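Local coordinates for TfuB1 (Thermobifida fusca, PDB 6JX3), which binds the leader peptide of a lasso peptide precursor through its PqqD-like recognition element and probably presents that precursor for maturation, at residues 86-89 with 90-94; 46-49 with 50-54. All coordinates share one frame; numbering follows the deposited sequence. Where two conformers were deposited one is given.

Interaction 1: 86-89 with 90-94; sequences ALVT and SLKEN
Four successive i to i+4 backbone hydrogen bonds tie 86-89 to 90-94, from S90 N to A86 O, L91 N to L87 O, K92 N to V88 O and E93 N to T89 O, the last at 2.8 Å with an N-H...O angle of 162°. This is the C-terminal end of helix 77-93, the last helix of the PqqD-like fold, and N94 is the first residue to leave helical geometry. On the buried side L87 and L91, one turn apart, pack apolar branch against apolar branch: L87 CG lies 4.0 Å from L91 CD1, and L87 CD1 is 4.2 Å from L91 CG, the two side chains crossing at a slant. Although CB of L87 starts away from 90-94, CG stands anti to the backbone N (chi1 175°), and the branched end, CG and CD1, is carried back toward L91. L91 CG in turn sits 3.3 Å from L87 O, shielding the carbonyl oxygen already gripped by L91 N. Both leucines also pack on apolar side chains of the bound leader peptide, and L91 touches F17 and M96. An alanine in place of L91 is likely to leave L87 CG and CD1 without their neighbour and open a gap facing the leader peptide. T89 and K92 are exposed, T89 OG1 being hydrogen-bonded back to A85 O, while V88 lies at the border and touches L56 of helix 47-57. V88 and K92 run side by side in the same direction, and both CE and NZ of the extended lysine lie alongside V88 CG1, K92 CE at 3.6 Å and K92 NZ at 3.7 Å from that methyl.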
# COMPACT_ATOMS: atom_id res chain seq x y z
N ALA A 86 -5.85 7.11 3.95
CA ALA A 86 -6.28 5.99 4.79
C ALA A 86 -5.35 4.80 4.64
O ALA A 86 -5.06 4.11 5.62
CB ALA A 86 -7.71 5.59 4.44
N LEU A 87 -4.88 4.53 3.42
CA LEU A 87 -3.96 3.42 3.21
C LEU A 87 -2.65 3.66 3.92
O LEU A 87 -2.13 2.77 4.61
CB LEU A 87 -3.74 3.20 1.71
CG LEU A 87 -2.68 2.13 1.39
CD1 LEU A 87 -3.12 0.76 1.90
CD2 LEU A 87 -2.40 2.09 -0.10
N VAL A 88 -2.10 4.87 3.79
CA VAL A 88 -0.83 5.19 4.44
C VAL A 88 -0.98 5.10 5.95
O VAL A 88 -0.11 4.56 6.65
CB VAL A 88 -0.36 6.58 4.00
CG1 VAL A 88 0.69 7.14 4.96
CG2 VAL A 88 0.18 6.49 2.60
N THR A 89 -2.10 5.60 6.47
CA THR A 89 -2.36 5.46 7.89
C THR A 89 -2.42 4.00 8.30
O THR A 89 -1.86 3.61 9.34
CB THR A 89 -3.66 6.19 8.24
OG1 THR A 89 -3.46 7.60 8.10
CG2 THR A 89 -4.11 5.85 9.67
N SER A 90 -3.05 3.16 7.46
CA SER A 90 -3.15 1.74 7.81
C SER A 90 -1.79 1.06 7.73
O SER A 90 -1.46 0.19 8.54
CB SER A 90 -4.15 1.04 6.89
OG SER A 90 -4.29 -0.33 7.24
N LEU A 91 -0.97 1.46 6.75
CA LEU A 91 0.37 0.89 6.66
C LEU A 91 1.21 1.27 7.87
O LEU A 91 2.01 0.46 8.35
CB LEU A 91 1.05 1.35 5.37
CG LEU A 91 0.39 0.75 4.13
CD1 LEU A 91 0.92 1.48 2.90
CD2 LEU A 91 0.69 -0.74 4.06
N LYS A 92 1.04 2.49 8.39
CA LYS A 92 1.75 2.87 9.60
C LYS A 92 1.17 2.16 10.82
O LYS A 92 1.93 1.65 11.66
CB LYS A 92 1.71 4.38 9.79
CG LYS A 92 2.51 5.12 8.74
CD LYS A 92 2.20 6.62 8.72
CE LYS A 92 3.09 7.32 7.69
NZ LYS A 92 2.75 8.78 7.56
N GLU A 93 -0.16 2.10 10.91
CA GLU A 93 -0.83 1.43 12.02
C GLU A 93 -0.35 0.00 12.16
O GLU A 93 -0.07 -0.48 13.28
CB GLU A 93 -2.35 1.45 11.78
CG GLU A 93 -3.13 0.46 12.64
CD GLU A 93 -3.10 0.83 14.11
OE1 GLU A 93 -2.75 2.00 14.40
OE2 GLU A 93 -3.43 -0.04 14.96
N ASN A 94 -0.24 -0.70 11.05
CA ASN A 94 0.04 -2.12 11.07
C ASN A 94 1.53 -2.43 10.98
O ASN A 94 1.90 -3.60 10.85
CB ASN A 94 -0.73 -2.80 9.95
CG ASN A 94 -2.22 -2.79 10.21
OD1 ASN A 94 -2.98 -2.07 9.56
ND2 ASN A 94 -2.64 -3.56 11.20

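Interaction 2: 46-49 with 50-54; sequences NDTA and ALIVQ
T48 and I52 meet one turn apart near the start of helix 47-57, where T48 CG2, in the conformer given, approaches I52 CD1 at 4.0 Å. The isoleucine also folds back over the backbone: with CG1 anti to its carbonyl carbon (chi1 -66°), CG1 comes within 3.2 Å of T48 O, the same oxygen that accepts from I52 N at 2.9 Å. V53 repeats the pattern, its CG2 lying 3.3 Å from A49 O. This buried side is the tightly packed part, and on it A49 packs against L87 and the backbone of the bound peptide. The opening of the helix is polar. N46 is the N-cap, and its OD1 accepts from A49 N at 3.0 Å with an N-H...O angle of 160°, the donor tilted 29° from the amide plane, while N46 O takes the N-H of A50. The cap has a second task, since N46 OD1 and ND2 and T48 OG1 all hydrogen-bond to the backbone of the bound leader peptide. The looser, solvent side carries D47, which is exposed and whose CB points away from 50-54; its carbonyl oxygen still receives L51 N. Within the chain, helix 47-57 packs among its neighbours: A49, I52 and V53 face helix 77-93, L51 and I52 lean on F68, V65 and L69 of helix 62-72, and A50 and V53 rest on M32 of strand 32-36.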
# COMPACT_ATOMS: atom_id res chain seq x y z
N ASN A 46 -4.19 -5.13 -2.40
CA ASN A 46 -4.89 -5.30 -3.66
C ASN A 46 -4.22 -4.41 -4.72
O ASN A 46 -3.21 -3.76 -4.46
CB ASN A 46 -6.39 -5.04 -3.49
CG ASN A 46 -6.75 -3.57 -3.30
OD1 ASN A 46 -5.90 -2.72 -3.04
ND2 ASN A 46 -8.03 -3.27 -3.42
N ASP A 47 -4.76 -4.41 -5.94
CA ASP A 47 -4.04 -3.79 -7.05
C ASP A 47 -3.86 -2.29 -6.81
O ASP A 47 -2.77 -1.75 -7.04
CB ASP A 47 -4.78 -4.03 -8.36
CG ASP A 47 -4.54 -5.43 -8.91
OD1 ASP A 47 -3.63 -6.11 -8.41
OD2 ASP A 47 -5.27 -5.84 -9.84
N THR A 48 -4.90 -1.61 -6.35
CA THR A 48 -4.81 -0.17 -6.13
C THR A 48 -3.85 0.15 -4.99
O THR A 48 -3.04 1.08 -5.08
CB THR A 48 -6.19 0.40 -5.83
OG1 THR A 48 -7.10 -0.02 -6.86
CG2 THR A 48 -6.15 1.91 -5.76
N ALA A 49 -3.95 -0.60 -3.90
CA ALA A 49 -3.02 -0.38 -2.79
C ALA A 49 -1.58 -0.59 -3.23
O ALA A 49 -0.69 0.18 -2.87
CB ALA A 49 -3.36 -1.31 -1.61
N ALA A 50 -1.34 -1.63 -4.04
CA ALA A 50 0.02 -1.89 -4.51
C ALA A 50 0.52 -0.76 -5.38
O ALA A 50 1.68 -0.35 -5.27
CB ALA A 50 0.05 -3.21 -5.28
N LEU A 51 -0.35 -0.24 -6.25
CA LEU A 51 0.02 0.86 -7.13
C LEU A 51 0.38 2.10 -6.33
O LEU A 51 1.37 2.77 -6.62
CB LEU A 51 -1.17 1.14 -8.06
CG LEU A 51 -1.15 2.14 -9.20
CD1 LEU A 51 0.15 2.09 -9.98
CD2 LEU A 51 -2.33 1.82 -10.09
N ILE A 52 -0.41 2.39 -5.30
CA ILE A 52 -0.13 3.55 -4.46
C ILE A 52 1.21 3.38 -3.75
O ILE A 52 2.04 4.30 -3.74
CB ILE A 52 -1.27 3.77 -3.45
CG1 ILE A 52 -2.56 4.14 -4.18
CG2 ILE A 52 -0.87 4.85 -2.44
CD1 ILE A 52 -3.80 4.07 -3.30
N VAL A 53 1.42 2.22 -3.12
CA VAL A 53 2.65 2.02 -2.37
C VAL A 53 3.86 2.09 -3.31
O VAL A 53 4.88 2.71 -2.98
CB VAL A 53 2.62 0.69 -1.61
CG1 VAL A 53 4.00 0.37 -1.04
CG2 VAL A 53 1.58 0.76 -0.49
N GLN A 54 3.76 1.46 -4.48
CA GLN A 54 4.88 1.51 -5.42
C GLN A 54 5.20 2.95 -5.82
O GLN A 54 6.38 3.32 -5.89
CB GLN A 54 4.56 0.67 -6.66
CG GLN A 54 4.65 -0.82 -6.40
CD GLN A 54 3.79 -1.63 -7.36
OE1 GLN A 54 3.20 -1.09 -8.29
NE2 GLN A 54 3.71 -2.94 -7.11

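Interaction 2 is the more buried of the two, lying at the start of helix 47-57, whereas interaction 1, at the end of helix 77-93, is only partly buried and has several exposed residues. They meet directly where the helices pack: L91 CD1 touches V53 CG2 at 3.5 Å, and L87 CD2 lies 3.7 Å from A49 CA, the small alanine admitting the leucine close to the backbone. Both helices contact the leader peptide, but by different chemistry. Residues 86-94 offer it packing contacts through L87, S90, L91 and N94, while 46-54 adds backbone-directed hydrogen bonds from N46 and T48 to apolar contacts by T48 and I52.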